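Local coordinates for cell wall binding protein cwp8 (PDB 5J6Q) that probably attaches to the clostridial cell wall through three CWB2 repeats that carry further domains of the surface-layer protein, at residues A[4-9]-A[179-184]; A[312-317]-A[366-371]. All coordinates share one frame; numbering follows the deposited sequence.

Contact 1 of 2, residues A[4-9]-A[179-184]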
ATOM      1  N   ASN A   4      -2.098  -0.900 -25.790  1.00130.09           N
ATOM      2  CA  ASN A   4      -2.514   0.414 -25.305  1.00117.52           C
ATOM      3  C   ASN A   4      -2.038   0.655 -23.873  1.00106.68           C
ATOM      4  O   ASN A   4      -2.549   0.037 -22.941  1.00101.29           O
ATOM      5  CB  ASN A   4      -4.029   0.518 -25.357  1.00115.38           C
ATOM      6  CG  ASN A   4      -4.602   0.148 -26.697  1.00117.71           C
ATOM      7  OD1 ASN A   4      -5.299   0.962 -27.304  1.00117.15           O
ATOM      8  ND2 ASN A   4      -4.269  -1.007 -27.282  1.00117.35           N
ATOM      9  N   TYR A   5      -1.066   1.554 -23.694  1.00 94.09           N
ATOM     10  CA  TYR A   5      -0.527   1.836 -22.368  1.00 81.35           C
ATOM     11  C   TYR A   5      -0.292   3.343 -22.101  1.00 72.82           C
ATOM     12  O   TYR A   5      -0.667   4.190 -22.928  1.00 66.99           O
ATOM     13  CB  TYR A   5       0.801   1.094 -22.216  1.00 75.68           C
ATOM     14  CG  TYR A   5       1.756   1.466 -23.332  1.00 75.40           C
ATOM     15  CD1 TYR A   5       2.699   2.460 -23.154  1.00 72.63           C
ATOM     16  CD2 TYR A   5       1.700   0.830 -24.558  1.00 74.35           C
ATOM     17  CE1 TYR A   5       3.573   2.821 -24.173  1.00 73.00           C
ATOM     18  CE2 TYR A   5       2.566   1.179 -25.592  1.00 74.50           C
ATOM     19  CZ  TYR A   5       3.497   2.172 -25.390  1.00 74.19           C
ATOM     20  OH  TYR A   5       4.353   2.536 -26.400  1.00 76.47           O
ATOM     21  N   THR A   6       0.389   3.646 -20.975  1.00 60.59           N
ATOM     22  CA  THR A   6       0.643   4.980 -20.554  1.00 57.18           C
ATOM     23  C   THR A   6       2.068   5.155 -20.163  1.00 55.87           C
ATOM     24  O   THR A   6       2.647   4.317 -19.488  1.00 60.96           O
ATOM     25  CB  THR A   6      -0.375   5.279 -19.428  1.00 59.97           C
ATOM     26  OG1 THR A   6      -1.675   4.979 -19.959  1.00 60.94           O
ATOM     27  CG2 THR A   6      -0.325   6.682 -18.958  1.00 61.68           C
ATOM     28  N   VAL A   7       2.666   6.239 -20.597  1.00 53.70           N
ATOM     29  CA  VAL A   7       4.053   6.515 -20.271  1.00 53.03           C
ATOM     30  C   VAL A   7       4.116   7.864 -19.783  1.00 51.08           C
ATOM     31  O   VAL A   7       3.260   8.669 -20.100  1.00 53.28           O
ATOM     32  CB  VAL A   7       5.027   6.411 -21.508  1.00 54.69           C
ATOM     33  CG1 VAL A   7       5.207   4.954 -21.920  1.00 54.82           C
ATOM     34  CG2 VAL A   7       4.472   7.214 -22.695  1.00 50.54           C
ATOM     35  N   SER A   8       5.131   8.162 -19.029  1.00 52.86           N
ATOM     36  CA  SER A   8       5.269   9.523 -18.605  1.00 57.18           C
ATOM     37  C   SER A   8       5.949  10.325 -19.739  1.00 57.26           C
ATOM     38  O   SER A   8       6.675   9.749 -20.545  1.00 56.58           O
ATOM     39  CB  SER A   8       6.107   9.607 -17.339  1.00 52.74           C
ATOM     40  OG  SER A   8       7.439   9.206 -17.630  1.00 57.91           O
ATOM     41  N   ALA A   9       5.699  11.623 -19.780  1.00 56.62           N
ATOM     42  CA  ALA A   9       6.320  12.518 -20.717  1.00 65.21           C
ATOM     43  C   ALA A   9       7.868  12.294 -20.650  1.00 70.13           C
ATOM     44  O   ALA A   9       8.484  11.979 -21.656  1.00 73.13           O
ATOM     45  CB  ALA A   9       5.952  13.959 -20.358  1.00 61.97           C
ATOM     46  N   THR A 179      -3.629   3.075 -28.503  1.00 54.09           N
ATOM     47  CA  THR A 179      -3.534   4.376 -27.901  1.00 52.21           C
ATOM     48  C   THR A 179      -2.529   4.404 -26.857  1.00 54.84           C
ATOM     49  O   THR A 179      -2.489   3.517 -25.978  1.00 55.82           O
ATOM     50  CB  THR A 179      -4.878   4.781 -27.270  1.00 49.13           C
ATOM     51  OG1 THR A 179      -5.809   4.877 -28.329  1.00 47.93           O
ATOM     52  CG2 THR A 179      -4.783   6.134 -26.516  1.00 46.25           C
ATOM     53  N   VAL A 180      -1.713   5.429 -26.917  1.00 48.42           N
ATOM     54  CA  VAL A 180      -0.715   5.550 -25.924  1.00 45.27           C
ATOM     55  C   VAL A 180      -1.012   6.865 -25.270  1.00 46.44           C
ATOM     56  O   VAL A 180      -1.101   7.923 -25.935  1.00 43.89           O
ATOM     57  CB  VAL A 180       0.704   5.543 -26.572  1.00 52.53           C
ATOM     58  CG1 VAL A 180       1.773   5.693 -25.497  1.00 48.45           C
ATOM     59  CG2 VAL A 180       0.909   4.269 -27.412  1.00 50.67           C
ATOM     60  N   THR A 181      -1.118   6.847 -23.998  1.00 43.95           N
ATOM     61  CA  THR A 181      -1.445   8.086 -23.313  1.00 45.64           C
ATOM     62  C   THR A 181      -0.214   8.549 -22.776  1.00 45.64           C
ATOM     63  O   THR A 181       0.527   7.709 -22.258  1.00 45.68           O
ATOM     64  CB  THR A 181      -2.499   7.783 -22.218  1.00 47.03           C
ATOM     65  OG1 THR A 181      -3.632   7.190 -22.902  1.00 45.06           O
ATOM     66  CG2 THR A 181      -2.875   9.015 -21.427  1.00 44.33           C
ATOM     67  N   VAL A 182       0.074   9.856 -22.905  1.00 45.05           N
ATOM     68  CA  VAL A 182       1.327  10.389 -22.387  1.00 49.45           C
ATOM     69  C   VAL A 182       0.973  11.372 -21.330  1.00 53.19           C
ATOM     70  O   VAL A 182       0.167  12.272 -21.619  1.00 51.84           O
ATOM     71  CB  VAL A 182       2.220  11.073 -23.496  1.00 48.43           C
ATOM     72  CG1 VAL A 182       3.395  11.752 -22.838  1.00 39.86           C
ATOM     73  CG2 VAL A 182       2.743  10.023 -24.495  1.00 46.41           C
ATOM     74  N   LYS A 183       1.583  11.225 -20.105  1.00 52.16           N
ATOM     75  CA  LYS A 183       1.230  12.083 -18.978  1.00 49.81           C
ATOM     76  C   LYS A 183       2.388  12.763 -18.355  1.00 48.77           C
ATOM     77  O   LYS A 183       3.418  12.122 -18.118  1.00 46.68           O
ATOM     78  CB  LYS A 183       0.586  11.267 -17.801  1.00 53.59           C
ATOM     79  CG  LYS A 183      -0.492  10.287 -18.151  1.00 57.75           C
ATOM     80  CD  LYS A 183      -1.146   9.767 -16.818  1.00 62.92           C
ATOM     81  CE  LYS A 183      -2.289   8.794 -17.029  1.00 63.47           C
ATOM     82  NZ  LYS A 183      -2.679   8.074 -15.755  1.00 67.30           N
ATOM     83  N   ASN A 184       2.261  14.056 -18.066  1.00 47.60           N
ATOM     84  CA  ASN A 184       3.359  14.649 -17.336  1.00 49.35           C
ATOM     85  C   ASN A 184       3.031  14.366 -15.820  1.00 54.67           C
ATOM     86  O   ASN A 184       2.320  15.109 -15.151  1.00 57.30           O
ATOM     87  CB  ASN A 184       3.470  16.087 -17.649  1.00 50.62           C
ATOM     88  CG  ASN A 184       4.470  16.821 -16.812  1.00 54.77           C
ATOM     89  OD1 ASN A 184       5.028  16.274 -15.860  1.00 57.97           O
ATOM     90  ND2 ASN A 184       4.746  18.101 -17.094  1.00 55.58           N
TER
HETATM   91  O   HOH W   1      -3.635   4.288 -23.788  1.00 72.98           O

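Contact 2 of 2, residues A[312-317]-A[366-371]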
ATOM      1  N   GLU A 312       5.179  18.749  26.852  1.00 50.42           N
ATOM      2  CA  GLU A 312       5.586  19.604  27.909  1.00 54.39           C
ATOM      3  C   GLU A 312       6.904  19.211  28.428  1.00 55.47           C
ATOM      4  O   GLU A 312       7.539  19.972  29.171  1.00 56.12           O
ATOM      5  CB  GLU A 312       4.497  19.601  28.976  1.00 56.35           C
ATOM      6  CG  GLU A 312       3.251  20.252  28.376  1.00 66.86           C
ATOM      7  CD  GLU A 312       1.992  19.951  29.131  1.00 83.52           C
ATOM      8  OE1 GLU A 312       0.906  20.284  28.608  1.00 92.14           O
ATOM      9  OE2 GLU A 312       2.080  19.389  30.241  1.00 92.64           O
ATOM     10  N   ALA A 313       7.381  18.049  27.999  1.00 54.28           N
ATOM     11  CA  ALA A 313       8.661  17.562  28.501  1.00 47.30           C
ATOM     12  C   ALA A 313       9.179  16.406  27.665  1.00 46.31           C
ATOM     13  O   ALA A 313       8.529  15.995  26.696  1.00 45.58           O
ATOM     14  CB  ALA A 313       8.503  17.101  29.951  1.00 44.18           C
ATOM     15  N   ILE A 314      10.385  15.908  28.018  1.00 44.70           N
ATOM     16  CA  ILE A 314      11.020  14.776  27.330  1.00 50.73           C
ATOM     17  C   ILE A 314      11.422  13.771  28.476  1.00 54.40           C
ATOM     18  O   ILE A 314      11.884  14.226  29.531  1.00 50.27           O
ATOM     19  CB  ILE A 314      12.310  15.154  26.521  1.00 52.04           C
ATOM     20  CG1 ILE A 314      12.041  16.299  25.511  1.00 44.77           C
ATOM     21  CG2 ILE A 314      12.899  13.860  25.802  1.00 46.19           C
ATOM     22  CD1 ILE A 314      11.296  15.881  24.262  1.00 38.26           C
ATOM     23  N   ILE A 315      11.126  12.457  28.295  1.00 49.29           N
ATOM     24  CA  ILE A 315      11.611  11.446  29.169  1.00 47.22           C
ATOM     25  C   ILE A 315      12.610  10.766  28.270  1.00 46.99           C
ATOM     26  O   ILE A 315      12.237  10.305  27.180  1.00 50.01           O
ATOM     27  CB  ILE A 315      10.597  10.423  29.702  1.00 53.59           C
ATOM     28  CG1 ILE A 315       9.303  11.090  30.200  1.00 55.19           C
ATOM     29  CG2 ILE A 315      11.268   9.670  30.871  1.00 58.25           C
ATOM     30  CD1 ILE A 315       9.518  11.784  31.575  1.00 55.45           C
ATOM     31  N   LEU A 316      13.855  10.665  28.702  1.00 47.14           N
ATOM     32  CA  LEU A 316      14.919  10.043  27.906  1.00 46.85           C
ATOM     33  C   LEU A 316      15.502   8.824  28.687  1.00 48.58           C
ATOM     34  O   LEU A 316      15.940   8.983  29.819  1.00 49.33           O
ATOM     35  CB  LEU A 316      15.965  11.105  27.673  1.00 48.33           C
ATOM     36  CG  LEU A 316      16.956  10.838  26.575  1.00 53.29           C
ATOM     37  CD1 LEU A 316      16.266  10.485  25.284  1.00 53.15           C
ATOM     38  CD2 LEU A 316      17.775  12.160  26.388  1.00 50.80           C
ATOM     39  N   VAL A 317      15.446   7.582  28.113  1.00 49.38           N
ATOM     40  CA  VAL A 317      15.955   6.438  28.887  1.00 47.84           C
ATOM     41  C   VAL A 317      17.059   5.791  28.072  1.00 47.74           C
ATOM     42  O   VAL A 317      17.240   6.182  26.917  1.00 47.17           O
ATOM     43  CB  VAL A 317      14.714   5.508  29.221  1.00 51.57           C
ATOM     44  CG1 VAL A 317      14.174   4.844  27.972  1.00 50.34           C
ATOM     45  CG2 VAL A 317      15.073   4.435  30.235  1.00 62.25           C
ATOM     46  N   LYS A 366      10.338  24.132  29.331  1.00 72.20           N
ATOM     47  CA  LYS A 366      10.166  22.700  29.493  1.00 65.32           C
ATOM     48  C   LYS A 366      11.406  22.026  29.953  1.00 60.92           C
ATOM     49  O   LYS A 366      12.524  22.557  29.877  1.00 59.46           O
ATOM     50  CB  LYS A 366       9.682  22.103  28.177  1.00 64.37           C
ATOM     51  CG  LYS A 366       8.340  22.711  27.793  1.00 53.23           C
ATOM     52  CD  LYS A 366       8.078  22.631  26.334  1.00 44.32           C
ATOM     53  CE  LYS A 366       6.625  23.080  26.074  1.00 43.95           C
ATOM     54  NZ  LYS A 366       6.293  22.937  24.651  1.00 46.91           N
ATOM     55  N   LYS A 367      11.201  20.827  30.448  1.00 59.28           N
ATOM     56  CA  LYS A 367      12.249  19.992  30.974  1.00 55.93           C
ATOM     57  C   LYS A 367      12.483  18.642  30.219  1.00 54.74           C
ATOM     58  O   LYS A 367      11.596  18.097  29.604  1.00 55.04           O
ATOM     59  CB  LYS A 367      11.879  19.672  32.409  1.00 62.63           C
ATOM     60  CG  LYS A 367      12.235  20.805  33.349  1.00 75.65           C
ATOM     61  CD  LYS A 367      11.027  21.235  34.141  1.00 85.09           C
ATOM     62  CE  LYS A 367      11.030  20.588  35.498  1.00 92.67           C
ATOM     63  NZ  LYS A 367       9.702  20.719  36.147  1.00 96.03           N
ATOM     64  N   ILE A 368      13.683  18.149  30.328  1.00 50.94           N
ATOM     65  CA  ILE A 368      14.171  16.916  29.778  1.00 54.48           C
ATOM     66  C   ILE A 368      14.654  16.097  31.006  1.00 58.86           C
ATOM     67  O   ILE A 368      15.586  16.554  31.699  1.00 54.66           O
ATOM     68  CB  ILE A 368      15.350  17.102  28.805  1.00 51.77           C
ATOM     69  CG1 ILE A 368      14.899  17.864  27.530  1.00 51.36           C
ATOM     70  CG2 ILE A 368      15.943  15.725  28.449  1.00 46.66           C
ATOM     71  CD1 ILE A 368      16.089  18.171  26.617  1.00 50.19           C
ATOM     72  N   TYR A 369      13.946  14.945  31.323  1.00 55.72           N
ATOM     73  CA  TYR A 369      14.371  14.100  32.394  1.00 50.05           C
ATOM     74  C   TYR A 369      15.151  12.941  31.791  1.00 53.18           C
ATOM     75  O   TYR A 369      14.655  12.318  30.845  1.00 59.84           O
ATOM     76  CB  TYR A 369      13.188  13.513  33.141  1.00 49.81           C
ATOM     77  CG  TYR A 369      12.227  14.515  33.718  1.00 53.92           C
ATOM     78  CD1 TYR A 369      11.262  15.112  32.930  1.00 51.66           C
ATOM     79  CD2 TYR A 369      12.260  14.841  35.075  1.00 56.94           C
ATOM     80  CE1 TYR A 369      10.334  16.004  33.474  1.00 55.80           C
ATOM     81  CE2 TYR A 369      11.345  15.731  35.626  1.00 56.32           C
ATOM     82  CZ  TYR A 369      10.385  16.312  34.821  1.00 62.23           C
ATOM     83  OH  TYR A 369       9.486  17.212  35.374  1.00 64.63           O
ATOM     84  N   ILE A 370      16.320  12.632  32.297  1.00 55.43           N
ATOM     85  CA  ILE A 370      17.111  11.485  31.840  1.00 58.37           C
ATOM     86  C   ILE A 370      16.903  10.427  32.952  1.00 63.02           C
ATOM     87  O   ILE A 370      17.228  10.699  34.096  1.00 63.27           O
ATOM     88  CB  ILE A 370      18.561  11.957  31.667  1.00 58.55           C
ATOM     89  CG1 ILE A 370      18.634  12.821  30.413  1.00 62.08           C
ATOM     90  CG2 ILE A 370      19.552  10.789  31.567  1.00 62.88           C
ATOM     91  CD1 ILE A 370      19.793  13.763  30.363  1.00 62.85           C
ATOM     92  N   VAL A 371      16.275   9.274  32.634  1.00 65.46           N
ATOM     93  CA  VAL A 371      16.070   8.235  33.641  1.00 64.58           C
ATOM     94  C   VAL A 371      17.237   7.238  33.598  1.00 70.21           C
ATOM     95  O   VAL A 371      17.677   6.889  32.506  1.00 75.11           O
ATOM     96  CB  VAL A 371      14.711   7.584  33.354  1.00 67.52           C
ATOM     97  CG1 VAL A 371      14.468   6.386  34.285  1.00 65.01           C
ATOM     98  CG2 VAL A 371      13.601   8.634  33.529  1.00 60.65           C
TER

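Contact 1 of 2, residues A[4-9]-A[179-184]
The backbone oxygen of Tyr-5 is gripped twice. The amide of Thr-181 reaches it in the carbonyl plane at 2.9 Å (Thr-181 N to Tyr-5 O), nearly straight at 166°, and a water donates a second bond. That water also donates to Thr-179 O and lies within hydrogen-bonding distance of Thr-181 OG1, so it bridges the two strands near the N-terminal end of their pairing. From there the parallel pairing runs on regularly: Val-7 N bonds to Thr-181 O, Lys-183 N to Val-7 O at 3.1 Å, and Ala-9 N to Lys-183 O. Back at the N-terminal end, beyond the water, Asn-4, poorly ordered, takes the amide of Thr-179 on its OD1, with the donor well above the amide plane.

On the face with the tyrosine, Val-180 lies alongside Tyr-5. Its CG2 sits over the ring, 4.3 Å from the centroid of Tyr-5, a CH-pi contact, while Val-180 CG1 meets Tyr-5 CE1 at 3.6 Å. With CG between the backbone N and the carbonyl carbon (chi1 56°), the Tyr-5 ring is set beside Val-180 with one face toward its CG2. Further along, Val-7 CG2 touches Val-182 CG2 at 3.8 Å. On the other face the extended Lys-183 chain passes the methyl of Thr-6, and its CE packs tightly on Thr-6 CG2.

Strand 5-8 is an outermost strand of a mixed sheet, and strand 178-183 joins it to strand 68-75 through bonds such as Val-180 with Val-71. Helix 13-24 covers the valine face, where Leu-15 meets Tyr-5, Val-180 and Val-182.

Contact 2 of 2, residues A[312-317]-A[366-371]
Ile-315 and Tyr-369 both carry their first side-chain branch beside the backbone N (chi1 -46° for CG1 of Ile-315, -57° for CG of Tyr-369), and with chi2 of Ile-315 at -75° the isoleucine's CD1 comes to the ring, 4.0 Å from Tyr-369 CD1. The two strands are the central pair of a four-stranded, all-parallel sheet in a CWB2 repeat, whose alternating strands and helices are consistent with a toprim-like fold. Strand 313-318 lies next to strand 367-371, and the chain between them makes a further strand, 339-342, on the outer side of strand 313-318, together with several helices.

Four backbone bonds hold the pair: Ile-314 N to Lys-367 O, Tyr-369 N to Ile-314 O at 2.8 Å, Leu-316 N to Tyr-369 O, and Val-371 N to Leu-316 O. Ile-314 and Tyr-369 each donate through N and accept through O across the pair, and Ile-314 O also lies in the plane of the Tyr-369 ring, at its edge, 3.6 Å from Tyr-369 CD1.

Side chains sort to the two faces. Ile-314 and Ile-368 run side by side, their CG1 atoms 3.8 Å apart, on the face where Leu-316 and Ile-370 also pair. Ile-355, Val-358 and Leu-359 of helix 349-359 pack on Ile-314 there. The other face holds Ala-313, Ile-315 and Tyr-369, and strand 392-396 flanks the tyrosine with Glu-394 and Val-396.

At the start of the pair Lys-366 NZ bonds to the backbone O of Leu-359 and of Ala-311 and to OD1 of Asn-362, while Lys-366 CG rests 3.2 Å from Glu-312 O.

Overall arrangement
Both contacts join strands that run parallel, but in different settings. Contact 1 pairs an edge strand near the N-terminus with one reached only after about 170 residues, at the edge of a mixed sheet, near the protein surface. Contact 2 lies deep inside a CWB2 repeat, between the two inner strands of an all-parallel sheet. Both segments of contact 1 precede both of contact 2 in the sequence. Their centres are 54 Å apart and their nearest atoms about 40 Å, so they do not touch, and they lie on opposite sides of the chain's centre. Contact 2 thus belongs to the module thought to hold the wall, contact 1 to another part of this elongated molecule.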